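Long-range contact in ribosomal RNA processing protein 6 (PDB 4NLC), which probably degrades and trims RNA, ribosomal RNA precursors included, from the 3' end as an exosome-associated exoribonuclease: residues H149-D161 and S257-H269. The protein carries 1 engineered substitution. Numbering follows the deposited sequence.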
loop_
_atom_site.group_PDB
_atom_site.type_symbol
_atom_site.label_atom_id
_atom_site.label_comp_id
_atom_site.label_asym_id
_atom_site.label_seq_id
_atom_site.Cartn_x
_atom_site.Cartn_y
_atom_site.Cartn_z
ATOM N N HIS A 149 -5.561 8.892 -6.708
ATOM C CA HIS A 149 -6.588 9.422 -5.807
ATOM C C HIS A 149 -6.296 8.941 -4.369
ATOM O O HIS A 149 -6.559 7.791 -4.051
ATOM C CB HIS A 149 -8.004 9.019 -6.249
ATOM C CG HIS A 149 -9.060 9.776 -5.507
ATOM N ND1 HIS A 149 -9.653 10.895 -6.048
ATOM C CD2 HIS A 149 -9.528 9.598 -4.252
ATOM C CE1 HIS A 149 -10.479 11.344 -5.121
ATOM N NE2 HIS A 149 -10.434 10.598 -4.025
ATOM N N GLY A 150 -5.751 9.822 -3.529
ATOM C CA GLY A 150 -5.409 9.474 -2.157
ATOM C C GLY A 150 -4.240 8.522 -2.160
ATOM O O GLY A 150 -4.408 7.319 -1.893
ATOM N N ALA A 151 -3.059 9.072 -2.515
ATOM C CA ALA A 151 -1.810 8.346 -2.768
ATOM C C ALA A 151 -0.875 8.087 -1.565
ATOM O O ALA A 151 0.211 7.568 -1.785
ATOM C CB ALA A 151 -1.034 9.085 -3.851
ATOM N N ARG A 152 -1.244 8.466 -0.331
ATOM C CA ARG A 152 -0.341 8.294 0.838
ATOM C C ARG A 152 0.272 6.873 0.930
ATOM O O ARG A 152 1.497 6.749 0.948
ATOM C CB ARG A 152 -1.041 8.707 2.150
ATOM C CG ARG A 152 -0.150 8.639 3.408
ATOM C CD ARG A 152 0.155 10.007 4.013
ATOM N NE ARG A 152 -1.056 10.719 4.434
ATOM C CZ ARG A 152 -1.192 12.043 4.447
ATOM N NH1 ARG A 152 -0.189 12.826 4.066
ATOM N NH2 ARG A 152 -2.332 12.595 4.839
ATOM N N GLU A 153 -0.570 5.818 0.925
ATOM C CA GLU A 153 -0.116 4.422 0.981
ATOM C C GLU A 153 0.570 3.981 -0.314
ATOM O O GLU A 153 1.618 3.328 -0.266
ATOM C CB GLU A 153 -1.260 3.481 1.386
ATOM C CG GLU A 153 -1.770 3.758 2.800
ATOM C CD GLU A 153 -1.853 2.596 3.775
ATOM O OE1 GLU A 153 -2.989 2.178 4.102
ATOM O OE2 GLU A 153 -0.791 2.153 4.273
ATOM N N ASP A 154 0.015 4.399 -1.469
ATOM C CA ASP A 154 0.540 4.059 -2.790
ATOM C C ASP A 154 1.987 4.436 -2.959
ATOM O O ASP A 154 2.780 3.625 -3.451
ATOM C CB ASP A 154 -0.311 4.691 -3.898
ATOM C CG ASP A 154 -1.677 4.064 -4.047
ATOM O OD1 ASP A 154 -2.056 3.255 -3.186
ATOM O OD2 ASP A 154 -2.337 4.329 -5.063
ATOM N N VAL A 155 2.325 5.661 -2.543
ATOM C CA VAL A 155 3.674 6.230 -2.628
ATOM C C VAL A 155 4.644 5.303 -1.883
ATOM O O VAL A 155 5.731 5.019 -2.366
ATOM C CB VAL A 155 3.674 7.702 -2.058
ATOM C CG1 VAL A 155 5.076 8.188 -1.682
ATOM C CG2 VAL A 155 3.004 8.665 -3.036
ATOM N N ARG A 156 4.229 4.843 -0.712
ATOM C CA ARG A 156 5.006 3.962 0.155
ATOM C C ARG A 156 5.129 2.559 -0.461
ATOM O O ARG A 156 6.215 2.013 -0.543
ATOM C CB ARG A 156 4.357 3.930 1.557
ATOM C CG ARG A 156 4.725 5.164 2.371
ATOM C CD ARG A 156 3.850 5.308 3.610
ATOM N NE ARG A 156 3.672 6.720 3.959
ATOM C CZ ARG A 156 4.425 7.383 4.830
ATOM N NH1 ARG A 156 5.420 6.770 5.461
ATOM N NH2 ARG A 156 4.184 8.660 5.084
ATOM N N TRP A 157 4.021 1.989 -0.886
ATOM C CA TRP A 157 3.936 0.666 -1.508
ATOM C C TRP A 157 4.881 0.521 -2.682
ATOM O O TRP A 157 5.648 -0.448 -2.719
ATOM C CB TRP A 157 2.490 0.380 -1.936
ATOM C CG TRP A 157 1.526 0.271 -0.781
ATOM C CD1 TRP A 157 1.837 0.090 0.539
ATOM C CD2 TRP A 157 0.092 0.307 -0.855
ATOM N NE1 TRP A 157 0.685 -0.000 1.290
ATOM C CE2 TRP A 157 -0.402 0.113 0.457
ATOM C CE3 TRP A 157 -0.829 0.429 -1.911
ATOM C CZ2 TRP A 157 -1.777 0.058 0.745
ATOM C CZ3 TRP A 157 -2.193 0.395 -1.623
ATOM C CH2 TRP A 157 -2.653 0.201 -0.308
ATOM N N LEU A 158 4.864 1.521 -3.621
ATOM C CA LEU A 158 5.697 1.550 -4.825
ATOM C C LEU A 158 7.167 1.424 -4.467
ATOM O O LEU A 158 7.918 0.751 -5.157
ATOM C CB LEU A 158 5.456 2.855 -5.632
ATOM C CG LEU A 158 4.158 2.959 -6.482
ATOM C CD1 LEU A 158 4.067 4.321 -7.168
ATOM C CD2 LEU A 158 4.126 1.924 -7.550
ATOM N N GLN A 159 7.563 2.048 -3.355
ATOM C CA GLN A 159 8.930 2.007 -2.865
ATOM C C GLN A 159 9.262 0.640 -2.299
ATOM O O GLN A 159 10.187 -0.012 -2.764
ATOM C CB GLN A 159 9.189 3.120 -1.832
ATOM C CG GLN A 159 9.001 4.519 -2.401
ATOM C CD GLN A 159 9.181 5.586 -1.355
ATOM O OE1 GLN A 159 9.894 5.407 -0.360
ATOM N NE2 GLN A 159 8.586 6.746 -1.588
ATOM N N LYS A 160 8.513 0.215 -1.297
ATOM C CA LYS A 160 8.688 -1.069 -0.621
ATOM C C LYS A 160 8.826 -2.227 -1.598
ATOM O O LYS A 160 9.759 -3.028 -1.488
ATOM C CB LYS A 160 7.477 -1.305 0.318
ATOM C CG LYS A 160 7.293 -2.743 0.849
ATOM C CD LYS A 160 6.000 -2.888 1.704
ATOM C CE LYS A 160 4.662 -2.825 0.933
ATOM N NZ LYS A 160 3.490 -2.732 1.859
ATOM N N ASP A 161 7.894 -2.314 -2.556
ATOM C CA ASP A 161 7.806 -3.455 -3.454
ATOM C C ASP A 161 8.618 -3.366 -4.708
ATOM O O ASP A 161 9.029 -4.407 -5.208
ATOM C CB ASP A 161 6.338 -3.727 -3.802
ATOM C CG ASP A 161 5.533 -4.226 -2.606
ATOM O OD1 ASP A 161 5.925 -5.251 -2.022
ATOM O OD2 ASP A 161 4.488 -3.592 -2.272
ATOM N N SER A 257 0.897 17.651 -3.492
ATOM C CA SER A 257 1.077 16.314 -4.083
ATOM C C SER A 257 2.580 15.956 -4.195
ATOM O O SER A 257 2.945 14.822 -3.923
ATOM C CB SER A 257 0.426 16.236 -5.460
ATOM O OG SER A 257 -0.930 16.654 -5.425
ATOM N N ARG A 258 3.444 16.940 -4.530
ATOM C CA ARG A 258 4.902 16.776 -4.618
ATOM C C ARG A 258 5.474 16.435 -3.226
ATOM O O ARG A 258 6.284 15.527 -3.106
ATOM C CB ARG A 258 5.546 18.051 -5.196
ATOM C CG ARG A 258 7.070 18.139 -5.060
ATOM C CD ARG A 258 7.685 19.062 -6.097
ATOM N NE ARG A 258 7.367 20.464 -5.844
ATOM C CZ ARG A 258 6.934 21.317 -6.765
ATOM N NH1 ARG A 258 6.806 20.933 -8.031
ATOM N NH2 ARG A 258 6.652 22.570 -6.434
ATOM N N LEU A 259 5.010 17.128 -2.180
ATOM C CA LEU A 259 5.387 16.860 -0.798
ATOM C C LEU A 259 5.035 15.431 -0.401
ATOM O O LEU A 259 5.825 14.781 0.289
ATOM C CB LEU A 259 4.746 17.884 0.155
ATOM C CG LEU A 259 5.282 19.327 0.001
ATOM C CD1 LEU A 259 4.497 20.296 0.832
ATOM C CD2 LEU A 259 6.735 19.421 0.381
ATOM N N LEU A 260 3.886 14.921 -0.891
ATOM C CA LEU A 260 3.453 13.533 -0.658
ATOM C C LEU A 260 4.366 12.534 -1.401
ATOM O O LEU A 260 4.660 11.465 -0.863
ATOM C CB LEU A 260 1.984 13.333 -1.062
ATOM C CG LEU A 260 1.324 12.039 -0.588
ATOM C CD1 LEU A 260 1.209 12.000 0.927
ATOM C CD2 LEU A 260 -0.027 11.868 -1.208
ATOM N N SER A 261 4.830 12.896 -2.606
ATOM C CA SER A 261 5.750 12.061 -3.390
ATOM C C SER A 261 7.138 11.980 -2.750
ATOM O O SER A 261 7.874 11.052 -3.042
ATOM C CB SER A 261 5.838 12.542 -4.836
ATOM O OG SER A 261 6.658 13.688 -4.973
ATOM N N LEU A 262 7.473 12.931 -1.851
ATOM C CA LEU A 262 8.725 12.970 -1.086
ATOM C C LEU A 262 8.675 12.117 0.191
ATOM O O LEU A 262 9.688 11.937 0.872
ATOM C CB LEU A 262 9.135 14.417 -0.795
ATOM C CG LEU A 262 9.574 15.222 -2.033
ATOM C CD1 LEU A 262 9.641 16.697 -1.716
ATOM C CD2 LEU A 262 10.929 14.718 -2.563
ATOM N N GLU A 263 7.514 11.551 0.490
ATOM C CA GLU A 263 7.384 10.657 1.630
ATOM C C GLU A 263 8.086 9.341 1.335
ATOM O O GLU A 263 8.209 8.932 0.175
ATOM C CB GLU A 263 5.927 10.436 2.010
ATOM C CG GLU A 263 5.323 11.730 2.545
ATOM C CD GLU A 263 3.965 11.638 3.200
ATOM O OE1 GLU A 263 3.345 10.554 3.152
ATOM O OE2 GLU A 263 3.496 12.677 3.714
ATOM N N ARG A 264 8.594 8.716 2.391
ATOM C CA ARG A 264 9.353 7.486 2.282
ATOM C C ARG A 264 8.647 6.354 2.964
ATOM O O ARG A 264 8.052 6.531 4.037
ATOM C CB ARG A 264 10.710 7.629 2.976
ATOM C CG ARG A 264 11.644 8.649 2.389
ATOM C CD ARG A 264 12.906 8.728 3.226
ATOM N NE ARG A 264 12.677 9.443 4.478
ATOM C CZ ARG A 264 12.546 8.858 5.661
ATOM N NH1 ARG A 264 12.637 7.535 5.772
ATOM N NH2 ARG A 264 12.335 9.587 6.747
ATOM N N TYR A 265 8.778 5.165 2.367
ATOM C CA TYR A 265 8.318 3.947 2.978
ATOM C C TYR A 265 9.292 3.666 4.162
ATOM O O TYR A 265 10.511 3.814 4.026
ATOM C CB TYR A 265 8.389 2.764 1.974
ATOM C CG TYR A 265 8.109 1.438 2.662
ATOM C CD1 TYR A 265 6.823 1.114 3.093
ATOM C CD2 TYR A 265 9.151 0.599 3.048
ATOM C CE1 TYR A 265 6.576 -0.032 3.854
ATOM C CE2 TYR A 265 8.911 -0.562 3.786
ATOM C CZ TYR A 265 7.620 -0.879 4.176
ATOM O OH TYR A 265 7.359 -2.027 4.883
ATOM N N GLU A 266 8.763 3.197 5.277
ATOM C CA GLU A 266 9.602 2.739 6.395
ATOM C C GLU A 266 9.000 1.472 6.950
ATOM O O GLU A 266 7.778 1.381 7.063
ATOM C CB GLU A 266 9.860 3.812 7.471
ATOM C CG GLU A 266 10.939 3.448 8.496
ATOM C CD GLU A 266 12.295 3.003 7.970
ATOM O OE1 GLU A 266 13.171 3.870 7.775
ATOM O OE2 GLU A 266 12.485 1.786 7.756
ATOM N N LYS A 267 9.855 0.462 7.200
ATOM C CA LYS A 267 9.470 -0.858 7.713
ATOM C C LYS A 267 8.637 -0.745 8.993
ATOM O O LYS A 267 8.948 0.119 9.823
ATOM C CB LYS A 267 10.727 -1.686 8.058
ATOM C CG LYS A 267 11.543 -2.201 6.884
ATOM C CD LYS A 267 12.254 -3.458 7.357
ATOM C CE LYS A 267 13.378 -3.880 6.469
ATOM N NZ LYS A 267 14.041 -5.075 7.020
ATOM N N PRO A 268 7.623 -1.626 9.211
ATOM C CA PRO A 268 6.887 -1.597 10.487
ATOM C C PRO A 268 7.871 -1.621 11.664
ATOM O O PRO A 268 8.837 -2.383 11.692
ATOM C CB PRO A 268 6.007 -2.844 10.414
ATOM C CG PRO A 268 5.798 -3.058 8.954
ATOM C CD PRO A 268 7.134 -2.723 8.354
ATOM N N HIS A 269 7.647 -0.689 12.574
ATOM C CA HIS A 269 8.449 -0.307 13.736
ATOM C C HIS A 269 7.996 -0.971 15.053
ATOM O O HIS A 269 6.962 -0.582 15.613
ATOM C CB HIS A 269 8.346 1.227 13.839
ATOM C CG HIS A 269 7.327 1.776 12.873
ATOM N ND1 HIS A 269 5.965 1.512 13.024
ATOM C CD2 HIS A 269 7.511 2.456 11.713
ATOM C CE1 HIS A 269 5.372 2.068 11.979
ATOM N NE2 HIS A 269 6.257 2.652 11.162
#
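Gln159 reads the backbone of residues 263-265 with both ends of its amide. Gln159 NE2 donates to Glu263 O at 2.8 Å, lying in that carbonyl's plane, while Gln159 OE1 accepts from Tyr265 N at 3.0 Å along a nearly straight path (168°), the donor standing above the amide's carbonyl plane. Gln159 is buried, so a side chain that both gives and accepts suits it: one amide satisfies a peptide C=O and a peptide N-H two residues apart, and its chain, extended beyond CG, reaches from helix 152-162 to do so. On the helix face one turn earlier, Arg156 NH2 meets Glu263 OE1 at 2.8 Å from above the carboxylate plane, a salt bridge whose hydrogen bond is bent (134°). Arg152 NH1 lies 3.7 Å from Glu263 OE2, a long salt bridge with nearly coplanar groups; an anion suits position 263, facing two arginines. Tyr265 offers a flat face to the aliphatic part of Lys160, whose CB sits 3.5 Å from the ring centroid in a CH-pi contact. The polar ends go elsewhere: Tyr265 OH bonds Gln106, and Lys160 NZ bonds His99. Toward the helix start, chi1 of 161° sets Val155 CG1 against the Leu260 carbonyl, while Val155 CG2 packs on Leu260 CG and Ala151 CB on Leu260 CD2 (4.0 Å). Helix 152-162, which follows strand 145-148 in the RNase H-like exonuclease fold, is thereby flanked by the end of helix 249-261 and the extended chain after it, consistent with the two-domain catalytic core of Rrp6 proteins.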